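Local coordinates for anti-H(O) lectin 1 (Ulex europaeus, PDB 1FX5), which binds L-fucose-containing glycans such as the O(H) blood-group determinant as a homodimeric legume lectin that carries calcium and manganese ions, at residues D17-N23 with G46-I52; H142-D146 with I194-S198; R157-R161 with Y187-T192; S211-S215 with V228-F233. All coordinates share one frame; numbering follows the deposited sequence.

Overall arrangement
Within one legume lectin domain the four contacts illustrate how a beta sandwich is tied together at different depths. Contact 1 comes first along the chain, contacts 2 and 3 follow with 157-161 and 187-192 lying between the two strands of contact 2, and contact 4 comes last. Contacts 1 and 4, with centres about 10 Å apart, meet through the adjacent strands 44-59 and 209-219, where A49 O faces F214 N at 2.9 Å. Contacts 2 and 3 have centres about 15 Å apart and touch through W158. Contacts 1 and 2 lie on opposite sides of the chain's centre, their own centres about 23 Å apart, so glycan-bearing segment and manganese-bearing strand are well separated.

Contact 1. Residues D17-N23 with G46-I52; sequences DLSFQGN and GGIARYI. Unlike the reference sequence in segment 17-23: N23 (reference Asp). With NAG (2-acetamido-2-deoxy-beta-D-glucopyranose), chain C.
S19 with R50 and Q21 with I48 are the hydrogen-bonded pairs that join strand 18-22 antiparallel to 46-51, and the backbone does most of the work. Each pair exchanges two hydrogen bonds; the shorter link of the first, S19 N to R50 O, is 2.8 Å. At the two ends of the pairing, I52 N donates to D17 O, reaching it from above the carbonyl plane, and N23 N donates to G46 O at 2.9 Å in a nearly straight bond (174°).

Apolar contact is slight: the CD2 side of the F20 ring approaches A49 CB at 4.1 Å, both side chains lying on one sheet face. On the other face Q21 and R50 cross obliquely. Water 2 joins S19 O to R50 NE, sitting in the guanidinium plane, while S211 and S98 take the terminal nitrogens.

At the far end water 1 donates to D17 OD1 and accepts from Y51 OH at 2.7 Å, in the plane of the tyrosine ring. D17 OD1 also accepts from S1 N of the second subunit.

N23 is N-glycosylated: its ND2 is bonded to NAG C1. G46 N donates to NAG O7 at 3.2 Å, and T45 OG1 also hydrogen-bonds the sugar.

Strand 209-219 flanks 46-51 through backbone bonds, F8 of strand 3-8 packs on D17, L18 and Y51, and L32 of strand 32-33 touches F20 and A49.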
loop_
_atom_site.group_PDB
_atom_site.type_symbol
_atom_site.label_atom_id
_atom_site.label_comp_id
_atom_site.label_asym_id
_atom_site.label_seq_id
_atom_site.Cartn_x
_atom_site.Cartn_y
_atom_site.Cartn_z
ATOM N N ASP A 17 8.251 2.530 1.383
ATOM C CA ASP A 17 6.829 2.774 1.191
ATOM C C ASP A 17 6.256 4.193 1.331
ATOM O O ASP A 17 5.032 4.345 1.450
ATOM C CB ASP A 17 6.014 1.776 2.021
ATOM C CG ASP A 17 6.265 1.899 3.516
ATOM O OD1 ASP A 17 5.605 1.157 4.277
ATOM O OD2 ASP A 17 7.117 2.721 3.934
ATOM N N LEU A 18 7.115 5.212 1.345
ATOM C CA LEU A 18 6.683 6.617 1.457
ATOM C C LEU A 18 7.249 7.311 0.236
ATOM O O LEU A 18 8.322 6.946 -0.247
ATOM C CB LEU A 18 7.264 7.311 2.684
ATOM C CG LEU A 18 6.772 6.777 4.015
ATOM C CD1 LEU A 18 7.447 7.506 5.150
ATOM C CD2 LEU A 18 5.286 6.916 4.071
ATOM N N SER A 19 6.529 8.294 -0.276
ATOM C CA SER A 19 6.962 9.046 -1.445
ATOM C C SER A 19 7.234 10.483 -0.939
ATOM O O SER A 19 6.399 11.052 -0.217
ATOM C CB SER A 19 5.831 9.002 -2.476
ATOM O OG SER A 19 6.132 9.777 -3.614
ATOM N N PHE A 20 8.381 11.069 -1.285
ATOM C CA PHE A 20 8.683 12.428 -0.816
ATOM C C PHE A 20 8.779 13.481 -1.901
ATOM O O PHE A 20 9.221 13.192 -3.019
ATOM C CB PHE A 20 10.029 12.475 -0.079
ATOM C CG PHE A 20 10.146 11.502 1.027
ATOM C CD1 PHE A 20 10.667 10.232 0.792
ATOM C CD2 PHE A 20 9.686 11.820 2.292
ATOM C CE1 PHE A 20 10.716 9.295 1.810
ATOM C CE2 PHE A 20 9.727 10.892 3.322
ATOM C CZ PHE A 20 10.242 9.623 3.081
ATOM N N GLN A 21 8.473 14.727 -1.524
ATOM C CA GLN A 21 8.526 15.890 -2.423
ATOM C C GLN A 21 9.007 17.074 -1.582
ATOM O O GLN A 21 8.652 17.182 -0.400
ATOM C CB GLN A 21 7.159 16.239 -3.000
ATOM C CG GLN A 21 6.701 15.393 -4.144
ATOM C CD GLN A 21 5.248 15.653 -4.459
ATOM O OE1 GLN A 21 4.896 16.022 -5.571
ATOM N NE2 GLN A 21 4.393 15.463 -3.472
ATOM N N GLY A 22 9.797 17.964 -2.175
ATOM C CA GLY A 22 10.285 19.109 -1.430
ATOM C C GLY A 22 11.338 18.693 -0.422
ATOM O O GLY A 22 12.080 17.733 -0.660
ATOM N N ASN A 23 11.334 19.310 0.749
ATOM C CA ASN A 23 12.327 18.961 1.743
ATOM C C ASN A 23 11.904 18.137 2.942
ATOM O O ASN A 23 12.321 18.420 4.062
ATOM C CB ASN A 23 13.098 20.226 2.154
ATOM C CG ASN A 23 14.025 20.712 1.039
ATOM O OD1 ASN A 23 14.954 19.983 0.662
ATOM N ND2 ASN A 23 13.738 21.869 0.443
ATOM N N GLY A 46 9.198 24.110 2.242
ATOM C CA GLY A 46 8.355 23.054 2.788
ATOM C C GLY A 46 8.572 21.659 2.193
ATOM O O GLY A 46 9.480 21.473 1.364
ATOM N N GLY A 47 7.764 20.677 2.620
ATOM C CA GLY A 47 7.894 19.314 2.109
ATOM C C GLY A 47 6.583 18.551 2.164
ATOM O O GLY A 47 5.647 19.024 2.799
ATOM N N ILE A 48 6.509 17.403 1.482
ATOM C CA ILE A 48 5.321 16.544 1.436
ATOM C C ILE A 48 5.710 15.054 1.501
ATOM O O ILE A 48 6.721 14.640 0.922
ATOM C CB ILE A 48 4.529 16.755 0.099
ATOM C CG1 ILE A 48 3.804 18.110 0.090
ATOM C CG2 ILE A 48 3.547 15.597 -0.140
ATOM C CD1 ILE A 48 3.076 18.392 -1.242
ATOM N N ALA A 49 4.900 14.245 2.170
ATOM C CA ALA A 49 5.168 12.813 2.283
ATOM C C ALA A 49 3.830 12.075 2.178
ATOM O O ALA A 49 2.883 12.407 2.886
ATOM C CB ALA A 49 5.859 12.493 3.600
ATOM N N ARG A 50 3.749 11.081 1.301
ATOM C CA ARG A 50 2.509 10.320 1.123
ATOM C C ARG A 50 2.783 8.844 1.121
ATOM O O ARG A 50 3.892 8.428 0.760
ATOM C CB ARG A 50 1.899 10.600 -0.259
ATOM C CG ARG A 50 2.036 12.006 -0.773
ATOM C CD ARG A 50 1.424 12.168 -2.156
ATOM N NE ARG A 50 1.829 13.429 -2.771
ATOM C CZ ARG A 50 1.054 14.171 -3.556
ATOM N NH1 ARG A 50 -0.187 13.788 -3.832
ATOM N NH2 ARG A 50 1.520 15.309 -4.053
ATOM N N TYR A 51 1.779 8.045 1.488
ATOM C CA TYR A 51 1.952 6.585 1.485
ATOM C C TYR A 51 2.041 6.299 -0.036
ATOM O O TYR A 51 1.324 6.922 -0.839
ATOM C CB TYR A 51 0.758 5.849 2.135
ATOM C CG TYR A 51 0.959 4.340 2.234
ATOM C CD1 TYR A 51 0.093 3.467 1.591
ATOM C CD2 TYR A 51 2.035 3.791 2.954
ATOM C CE1 TYR A 51 0.286 2.090 1.648
ATOM C CE2 TYR A 51 2.243 2.400 3.023
ATOM C CZ TYR A 51 1.355 1.556 2.365
ATOM O OH TYR A 51 1.495 0.175 2.414
ATOM N N ILE A 52 2.904 5.363 -0.424
ATOM C CA ILE A 52 3.097 5.039 -1.828
ATOM C C ILE A 52 1.928 4.490 -2.666
ATOM O O ILE A 52 1.851 4.751 -3.862
ATOM C CB ILE A 52 4.406 4.201 -2.011
ATOM C CG1 ILE A 52 4.899 4.300 -3.448
ATOM C CG2 ILE A 52 4.190 2.754 -1.609
ATOM C CD1 ILE A 52 6.187 3.540 -3.686
HETATM C C1 NAG C . 14.403 22.213 -0.809
HETATM C C2 NAG C . 13.690 23.382 -1.509
HETATM C C3 NAG C . 14.422 23.679 -2.832
HETATM C C4 NAG C . 15.909 23.994 -2.558
HETATM C C5 NAG C . 16.546 22.848 -1.739
HETATM C C6 NAG C . 17.956 23.182 -1.260
HETATM C C7 NAG C . 11.321 23.490 -0.938
HETATM C C8 NAG C . 9.899 23.132 -1.351
HETATM N N2 NAG C . 12.285 23.098 -1.777
HETATM O O3 NAG C . 13.781 24.793 -3.496
HETATM O O4 NAG C . 16.623 24.140 -3.814
HETATM O O5 NAG C . 15.772 22.567 -0.550
HETATM O O6 NAG C . 18.003 24.475 -0.659
HETATM O O7 NAG C . 11.546 24.048 0.135
HETATM O O HOH W 1 3.833 -0.811 3.291
HETATM O O HOH W 2 4.842 12.977 -1.976
#

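Contact 2. Residues H142-D146 with I194-S198; sequences HIGID and ISVTS. With MN (manganese (II) ion), chain F.
I143 and I145 of strand 142-146 face I194, V196 and S198 of strand 194-198 with the two short axes almost parallel, 16° apart and 7.1 Å at closest approach, and with no hydrogen bond between them. The side chains therefore carry the whole contact, between strands that belong to the two facing sheets of the legume lectin beta sandwich.

I143 supplies two branches. Its CG2 meets I194 CD1 at 3.6 Å, while CG1 presses on V196 CG1 at 3.5 Å. A chi1 of 88° sets CG1 between the backbone N and the carbonyl carbon, which turns this branch to V196 and gives CG2 to I194. The side chains run antiparallel alongside each other, with I143 CD1 lying between I194 CD1 and V196 CB.

I145 reaches further along. From a chain extended at chi2 (169°), its CD1 comes to S198 CB at 3.8 Å and lies 4.1 Å from V196 CG1, so that it spans V196, the backbone of T197 and S198.

The same strand 142-146 serves the metal site. H142 NE2 binds manganese at 2.4 Å, with waters 3 and 4 and with E125, D127 and D137 completing the coordination; H142 ND1 is hydrogen-bonded to F140 O, which steadies the imidazole.

Strand 142-147 lies between strands 122-127 and 154-157, its backbone bonded to D127 and E125 and to E156. Strand 192-199 pairs antiparallel with 180-187, where A183 and L185 touch V196 and I194, and N154 and E156 also touch V196.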
loop_
_atom_site.group_PDB
_atom_site.type_symbol
_atom_site.label_atom_id
_atom_site.label_comp_id
_atom_site.label_asym_id
_atom_site.label_seq_id
_atom_site.Cartn_x
_atom_site.Cartn_y
_atom_site.Cartn_z
ATOM N N HIS A 142 -5.154 28.396 14.256
ATOM C CA HIS A 142 -6.414 27.655 14.217
ATOM C C HIS A 142 -6.336 26.332 13.461
ATOM O O HIS A 142 -5.342 26.077 12.753
ATOM C CB HIS A 142 -7.417 28.546 13.462
ATOM C CG HIS A 142 -6.905 29.018 12.119
ATOM N ND1 HIS A 142 -5.954 30.006 11.954
ATOM C CD2 HIS A 142 -7.184 28.569 10.868
ATOM C CE1 HIS A 142 -5.679 30.123 10.646
ATOM N NE2 HIS A 142 -6.400 29.274 9.935
ATOM N N ILE A 143 -7.308 25.442 13.694
ATOM C CA ILE A 143 -7.306 24.176 12.956
ATOM C C ILE A 143 -8.544 24.309 12.038
ATOM O O ILE A 143 -9.629 24.711 12.501
ATOM C CB ILE A 143 -7.292 22.836 13.807
ATOM C CG1 ILE A 143 -8.690 22.356 14.165
ATOM C CG2 ILE A 143 -6.410 22.958 15.017
ATOM C CD1 ILE A 143 -9.385 23.169 15.223
ATOM N N GLY A 144 -8.358 24.097 10.734
ATOM C CA GLY A 144 -9.477 24.211 9.821
ATOM C C GLY A 144 -9.620 23.174 8.729
ATOM O O GLY A 144 -8.744 22.323 8.503
ATOM N N ILE A 145 -10.768 23.227 8.069
ATOM C CA ILE A 145 -11.067 22.312 6.982
ATOM C C ILE A 145 -11.061 23.075 5.647
ATOM O O ILE A 145 -11.792 24.057 5.480
ATOM C CB ILE A 145 -12.397 21.577 7.252
ATOM C CG1 ILE A 145 -12.180 20.628 8.439
ATOM C CG2 ILE A 145 -12.811 20.775 6.036
ATOM C CD1 ILE A 145 -13.431 20.019 9.012
ATOM N N ASP A 146 -10.168 22.662 4.745
ATOM C CA ASP A 146 -10.032 23.290 3.430
ATOM C C ASP A 146 -10.562 22.422 2.306
ATOM O O ASP A 146 -10.216 21.248 2.204
ATOM C CB ASP A 146 -8.560 23.578 3.117
ATOM C CG ASP A 146 -7.879 24.429 4.161
ATOM O OD1 ASP A 146 -8.540 25.034 5.023
ATOM O OD2 ASP A 146 -6.651 24.505 4.121
ATOM N N ILE A 194 -9.460 20.104 21.256
ATOM C CA ILE A 194 -10.240 20.978 20.375
ATOM C C ILE A 194 -10.646 20.175 19.150
ATOM O O ILE A 194 -9.957 19.213 18.775
ATOM C CB ILE A 194 -9.471 22.252 19.871
ATOM C CG1 ILE A 194 -8.270 21.862 19.044
ATOM C CG2 ILE A 194 -9.002 23.146 21.026
ATOM C CD1 ILE A 194 -7.668 23.054 18.371
ATOM N N SER A 195 -11.782 20.518 18.551
ATOM C CA SER A 195 -12.214 19.798 17.366
ATOM C C SER A 195 -12.959 20.698 16.405
ATOM O O SER A 195 -13.516 21.741 16.802
ATOM C CB SER A 195 -13.040 18.569 17.716
ATOM O OG SER A 195 -14.200 18.913 18.422
ATOM N N VAL A 196 -12.868 20.340 15.129
ATOM C CA VAL A 196 -13.517 21.075 14.062
ATOM C C VAL A 196 -14.203 20.021 13.207
ATOM O O VAL A 196 -13.641 18.930 12.964
ATOM C CB VAL A 196 -12.510 21.909 13.254
ATOM C CG1 VAL A 196 -11.506 21.008 12.527
ATOM C CG2 VAL A 196 -13.263 22.815 12.309
ATOM N N THR A 197 -15.401 20.356 12.731
ATOM C CA THR A 197 -16.190 19.441 11.915
ATOM C C THR A 197 -16.850 20.094 10.734
ATOM O O THR A 197 -17.133 21.297 10.765
ATOM C CB THR A 197 -17.390 18.907 12.769
ATOM O OG1 THR A 197 -16.909 18.247 13.938
ATOM C CG2 THR A 197 -18.219 17.940 12.012
ATOM N N SER A 198 -17.132 19.287 9.714
ATOM C CA SER A 198 -17.804 19.750 8.514
ATOM C C SER A 198 -18.486 18.600 7.768
ATOM O O SER A 198 -18.147 17.423 7.963
ATOM C CB SER A 198 -16.917 20.534 7.572
ATOM O OG SER A 198 -17.774 21.353 6.768
HETATM MN MN MN F . -5.738 28.993 7.681
HETATM O O HOH W 3 -5.284 28.570 5.652
HETATM O O HOH W 4 -7.894 29.066 7.281
#

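Contact 3. Residues R157-R161 with Y187-T192; sequences RWNKR and YPSDQT
R161 lies over the ring of Y187 and reaches D190, joining two loops at the margin of the legume lectin beta sandwich by a combined cation-pi stack and bidentate salt bridge. The arginine CD sits over the middle of the tyrosine ring, 3.8 Å from its centroid and almost on the ring normal, a CH-pi contact. Farther out the guanidinium stacks on the same ring, with planes 24° apart and its CZ off-centre, 4.5 Å from the centroid.

The extended arginine chain, with CG anti to the carbonyl carbon (chi1 -65°), carries the guanidinium over the rim of the ring, where its far edge meets D190 end-on, one nitrogen to each oxygen. NH2 to OD1 is 2.9 Å, met on the syn side, whereas NH1 approaches OD2 from above the carboxylate plane at 3.0 Å. From the opposite face of that plane T192 N also donates to OD2, so an Asx turn positions the carboxylate for the arginine.

At the other end of the tyrosine, W158 NE1 donates to Y187 OH at 3.0 Å, the two side chains crossing at about a right angle, with the hydroxyl near the indole plane, at its edge. R161 N adds a weak bond to the same oxygen. K160 CB covers the centre of one face of the W158 ring, and K160 NZ is hydrogen-bonded to the carbonyl oxygens of T128, P82 and K83. A168 packs on Y187.

Two waters bridge the segments. Water 6 accepts from R161 NH1 and is bonded to S189 OG, while water 5, in the plane of the tyrosine ring, donates to R161 O and lies 2.6 Å from Y187 OH.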
loop_
_atom_site.group_PDB
_atom_site.type_symbol
_atom_site.label_atom_id
_atom_site.label_comp_id
_atom_site.label_asym_id
_atom_site.label_seq_id
_atom_site.Cartn_x
_atom_site.Cartn_y
_atom_site.Cartn_z
ATOM N N ARG A 157 -10.457 28.127 16.866
ATOM C CA ARG A 157 -9.279 28.710 17.522
ATOM C C ARG A 157 -8.393 27.652 18.174
ATOM O O ARG A 157 -8.888 26.818 18.913
ATOM C CB ARG A 157 -9.714 29.705 18.600
ATOM C CG ARG A 157 -8.572 30.512 19.143
ATOM C CD ARG A 157 -9.116 31.666 19.939
ATOM N NE ARG A 157 -8.096 32.677 20.200
ATOM C CZ ARG A 157 -8.356 33.979 20.314
ATOM N NH1 ARG A 157 -9.605 34.438 20.187
ATOM N NH2 ARG A 157 -7.360 34.825 20.561
ATOM N N TRP A 158 -7.078 27.786 18.006
ATOM C CA TRP A 158 -6.106 26.849 18.561
ATOM C C TRP A 158 -4.941 27.554 19.264
ATOM O O TRP A 158 -4.269 28.392 18.667
ATOM C CB TRP A 158 -5.551 25.977 17.404
ATOM C CG TRP A 158 -4.319 25.068 17.712
ATOM C CD1 TRP A 158 -4.096 24.319 18.846
ATOM C CD2 TRP A 158 -3.210 24.780 16.830
ATOM N NE1 TRP A 158 -2.934 23.583 18.718
ATOM C CE2 TRP A 158 -2.372 23.853 17.495
ATOM C CE3 TRP A 158 -2.861 25.217 15.547
ATOM C CZ2 TRP A 158 -1.193 23.353 16.915
ATOM C CZ3 TRP A 158 -1.700 24.721 14.972
ATOM C CH2 TRP A 158 -0.871 23.796 15.656
ATOM N N ASN A 159 -4.711 27.248 20.536
ATOM C CA ASN A 159 -3.602 27.875 21.256
ATOM C C ASN A 159 -2.422 26.905 21.117
ATOM O O ASN A 159 -2.257 25.986 21.929
ATOM C CB ASN A 159 -3.963 28.094 22.719
ATOM C CG ASN A 159 -5.099 29.091 22.888
ATOM O OD1 ASN A 159 -6.040 28.847 23.633
ATOM N ND2 ASN A 159 -5.034 30.207 22.167
ATOM N N LYS A 160 -1.648 27.104 20.050
ATOM C CA LYS A 160 -0.474 26.282 19.723
ATOM C C LYS A 160 0.601 26.196 20.818
ATOM O O LYS A 160 0.850 27.165 21.526
ATOM C CB LYS A 160 0.139 26.762 18.380
ATOM C CG LYS A 160 0.481 28.267 18.350
ATOM C CD LYS A 160 1.152 28.688 17.055
ATOM C CE LYS A 160 1.829 30.044 17.214
ATOM N NZ LYS A 160 2.546 30.486 15.993
ATOM N N ARG A 161 1.250 25.035 20.915
ATOM C CA ARG A 161 2.300 24.777 21.892
ATOM C C ARG A 161 3.479 24.198 21.113
ATOM O O ARG A 161 3.255 23.444 20.165
ATOM C CB ARG A 161 1.824 23.746 22.922
ATOM C CG ARG A 161 0.668 24.200 23.791
ATOM C CD ARG A 161 0.330 23.182 24.873
ATOM N NE ARG A 161 -0.811 23.635 25.672
ATOM C CZ ARG A 161 -1.509 22.891 26.526
ATOM N NH1 ARG A 161 -1.203 21.621 26.730
ATOM N NH2 ARG A 161 -2.548 23.428 27.161
ATOM N N TYR A 187 -3.837 17.526 23.838
ATOM C CA TYR A 187 -2.506 17.639 24.456
ATOM C C TYR A 187 -2.670 16.775 25.716
ATOM O O TYR A 187 -3.373 17.162 26.649
ATOM C CB TYR A 187 -2.178 19.093 24.831
ATOM C CG TYR A 187 -1.787 19.968 23.653
ATOM C CD1 TYR A 187 -0.575 19.796 22.998
ATOM C CD2 TYR A 187 -2.626 20.975 23.210
ATOM C CE1 TYR A 187 -0.204 20.619 21.924
ATOM C CE2 TYR A 187 -2.274 21.793 22.148
ATOM C CZ TYR A 187 -1.067 21.611 21.510
ATOM O OH TYR A 187 -0.737 22.448 20.474
ATOM N N PRO A 188 -2.090 15.564 25.724
ATOM C CA PRO A 188 -2.184 14.648 26.861
ATOM C C PRO A 188 -1.688 15.158 28.217
ATOM O O PRO A 188 -2.131 14.665 29.258
ATOM C CB PRO A 188 -1.402 13.424 26.385
ATOM C CG PRO A 188 -0.417 14.003 25.420
ATOM C CD PRO A 188 -1.254 14.984 24.657
ATOM N N SER A 189 -0.823 16.173 28.211
ATOM C CA SER A 189 -0.285 16.732 29.450
ATOM C C SER A 189 -1.352 17.314 30.373
ATOM O O SER A 189 -1.281 17.162 31.603
ATOM C CB SER A 189 0.737 17.819 29.152
ATOM O OG SER A 189 0.086 18.987 28.692
ATOM N N ASP A 190 -2.329 17.998 29.790
ATOM C CA ASP A 190 -3.392 18.595 30.596
ATOM C C ASP A 190 -4.777 18.290 30.067
ATOM O O ASP A 190 -5.753 18.838 30.554
ATOM C CB ASP A 190 -3.195 20.114 30.759
ATOM C CG ASP A 190 -3.358 20.887 29.443
ATOM O OD1 ASP A 190 -3.478 22.135 29.536
ATOM O OD2 ASP A 190 -3.353 20.266 28.343
ATOM N N GLN A 191 -4.851 17.439 29.046
ATOM C CA GLN A 191 -6.127 17.054 28.452
ATOM C C GLN A 191 -6.853 18.148 27.644
ATOM O O GLN A 191 -8.064 18.042 27.428
ATOM C CB GLN A 191 -7.043 16.494 29.548
ATOM C CG GLN A 191 -7.756 15.211 29.224
ATOM C CD GLN A 191 -6.883 13.980 29.351
ATOM O OE1 GLN A 191 -5.963 13.773 28.551
ATOM N NE2 GLN A 191 -7.199 13.126 30.325
ATOM N N THR A 192 -6.150 19.215 27.255
ATOM C CA THR A 192 -6.756 20.298 26.465
ATOM C C THR A 192 -7.085 19.655 25.107
ATOM O O THR A 192 -6.206 19.098 24.438
ATOM C CB THR A 192 -5.763 21.437 26.220
ATOM O OG1 THR A 192 -5.565 22.168 27.430
ATOM C CG2 THR A 192 -6.254 22.373 25.119
HETATM O O HOH W 5 1.282 21.744 19.076
HETATM O O HOH W 6 1.033 19.865 26.299
#

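Contact 4. Residues S211-S215 with V228-F233; sequences SVGFS and VLNWYF
W231 and F214 meet across the interior of the chain, and the tryptophan is the side chain to follow. From CB, CG is anti to the backbone N (chi1 -176°), which sends the indole inward toward strand 211-215. The first ring atoms, CG and CD1, lie 3.9 Å from F214 CZ. At the ring fusion, CD2 meets F214 CE1 at 3.6 Å and CE2 has both CE1 and CZ near it. CE3 and CZ3 pass over F214 CE1 at 3.8 and 4.0 Å. The phenylalanine thus offers an edge to the indole face, an edge-to-face pair with planes at 60° and centroids 4.8 Å apart. NE1, also near F214 CZ, is hydrogen-bonded to T70 OG1, which satisfies the one polar atom of the indole. Toward the tip, CZ2 touches V212 CG2 at 4.0 Å, and CH2 ends beside V212 O, in the plane of the indole, 3.9 Å away.

On the flanks V212 CG1 packs on F233 CE1 at 4.0 Å, and V228 CG2 lies over one face of the F214 ring. F72 and F6 add further edge-to-face partners, to F214 and W231 respectively. Without hydrogen bonds between its two strands, this cluster is part of the hydrophobic core between the facing sheets of the legume lectin beta sandwich.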
loop_
_atom_site.group_PDB
_atom_site.type_symbol
_atom_site.label_atom_id
_atom_site.label_comp_id
_atom_site.label_asym_id
_atom_site.label_seq_id
_atom_site.Cartn_x
_atom_site.Cartn_y
_atom_site.Cartn_z
ATOM N N SER A 211 -4.297 9.959 -2.972
ATOM C CA SER A 211 -3.148 9.594 -2.134
ATOM C C SER A 211 -3.430 10.252 -0.771
ATOM O O SER A 211 -4.250 11.166 -0.707
ATOM C CB SER A 211 -1.863 10.186 -2.714
ATOM O OG SER A 211 -1.908 11.601 -2.722
ATOM N N VAL A 212 -2.885 9.719 0.319
ATOM C CA VAL A 212 -3.097 10.317 1.647
ATOM C C VAL A 212 -1.684 10.639 2.152
ATOM O O VAL A 212 -0.744 9.868 1.880
ATOM C CB VAL A 212 -3.802 9.389 2.662
ATOM C CG1 VAL A 212 -5.213 9.063 2.194
ATOM C CG2 VAL A 212 -2.989 8.124 2.904
ATOM N N GLY A 213 -1.514 11.765 2.850
ATOM C CA GLY A 213 -0.196 12.126 3.347
ATOM C C GLY A 213 -0.196 13.407 4.155
ATOM O O GLY A 213 -1.259 13.888 4.559
ATOM N N PHE A 214 0.982 13.999 4.330
ATOM C CA PHE A 214 1.126 15.224 5.091
ATOM C C PHE A 214 2.005 16.230 4.347
ATOM O O PHE A 214 2.776 15.874 3.446
ATOM C CB PHE A 214 1.862 14.965 6.428
ATOM C CG PHE A 214 1.293 13.834 7.291
ATOM C CD1 PHE A 214 1.774 12.529 7.161
ATOM C CD2 PHE A 214 0.346 14.095 8.281
ATOM C CE1 PHE A 214 1.325 11.509 8.000
ATOM C CE2 PHE A 214 -0.100 13.085 9.116
ATOM C CZ PHE A 214 0.388 11.792 8.975
ATOM N N SER A 215 1.929 17.479 4.785
ATOM C CA SER A 215 2.715 18.567 4.213
ATOM C C SER A 215 3.077 19.459 5.411
ATOM O O SER A 215 2.336 19.505 6.416
ATOM C CB SER A 215 1.936 19.346 3.124
ATOM O OG SER A 215 1.167 20.430 3.633
ATOM N N VAL A 228 6.323 14.282 12.661
ATOM C CA VAL A 228 5.349 13.244 12.956
ATOM C C VAL A 228 6.065 12.052 13.561
ATOM O O VAL A 228 7.081 11.593 13.016
ATOM C CB VAL A 228 4.578 12.816 11.671
ATOM C CG1 VAL A 228 3.593 11.696 11.988
ATOM C CG2 VAL A 228 3.821 14.019 11.075
ATOM N N LEU A 229 5.510 11.535 14.661
ATOM C CA LEU A 229 6.080 10.394 15.373
ATOM C C LEU A 229 5.597 8.994 14.960
ATOM O O LEU A 229 6.343 8.016 15.060
ATOM C CB LEU A 229 5.858 10.580 16.876
ATOM C CG LEU A 229 6.573 11.742 17.560
ATOM C CD1 LEU A 229 5.895 12.020 18.870
ATOM C CD2 LEU A 229 8.047 11.436 17.769
ATOM N N ASN A 230 4.319 8.880 14.624
ATOM C CA ASN A 230 3.748 7.602 14.216
ATOM C C ASN A 230 2.532 7.903 13.376
ATOM O O ASN A 230 2.089 9.061 13.306
ATOM C CB ASN A 230 3.354 6.754 15.424
ATOM C CG ASN A 230 2.621 7.550 16.481
ATOM O OD1 ASN A 230 1.608 8.195 16.214
ATOM N ND2 ASN A 230 3.159 7.538 17.692
ATOM N N TRP A 231 1.938 6.858 12.819
ATOM C CA TRP A 231 0.781 7.050 11.976
ATOM C C TRP A 231 0.019 5.758 11.777
ATOM O O TRP A 231 0.617 4.725 11.460
ATOM C CB TRP A 231 1.290 7.547 10.617
ATOM C CG TRP A 231 0.265 7.920 9.591
ATOM C CD1 TRP A 231 -1.042 8.296 9.811
ATOM C CD2 TRP A 231 0.488 8.037 8.180
ATOM N NE1 TRP A 231 -1.634 8.646 8.618
ATOM C CE2 TRP A 231 -0.720 8.501 7.604
ATOM C CE3 TRP A 231 1.594 7.807 7.350
ATOM C CZ2 TRP A 231 -0.848 8.740 6.228
ATOM C CZ3 TRP A 231 1.467 8.045 5.984
ATOM C CH2 TRP A 231 0.252 8.508 5.439
ATOM N N TYR A 232 -1.296 5.832 11.935
ATOM C CA TYR A 232 -2.179 4.692 11.764
ATOM C C TYR A 232 -3.282 5.153 10.803
ATOM O O TYR A 232 -3.799 6.276 10.961
ATOM C CB TYR A 232 -2.773 4.269 13.109
ATOM C CG TYR A 232 -3.968 3.362 12.968
ATOM C CD1 TYR A 232 -3.811 1.994 12.760
ATOM C CD2 TYR A 232 -5.266 3.877 13.034
ATOM C CE1 TYR A 232 -4.912 1.157 12.630
ATOM C CE2 TYR A 232 -6.385 3.052 12.901
ATOM C CZ TYR A 232 -6.201 1.692 12.699
ATOM O OH TYR A 232 -7.307 0.864 12.577
ATOM N N PHE A 233 -3.660 4.293 9.845
ATOM C CA PHE A 233 -4.698 4.626 8.869
ATOM C C PHE A 233 -5.486 3.411 8.432
ATOM O O PHE A 233 -4.905 2.358 8.152
ATOM C CB PHE A 233 -4.058 5.231 7.611
ATOM C CG PHE A 233 -5.044 5.561 6.517
ATOM C CD1 PHE A 233 -5.625 6.820 6.446
ATOM C CD2 PHE A 233 -5.398 4.606 5.558
ATOM C CE1 PHE A 233 -6.552 7.136 5.435
ATOM C CE2 PHE A 233 -6.319 4.908 4.546
ATOM C CZ PHE A 233 -6.899 6.180 4.489
#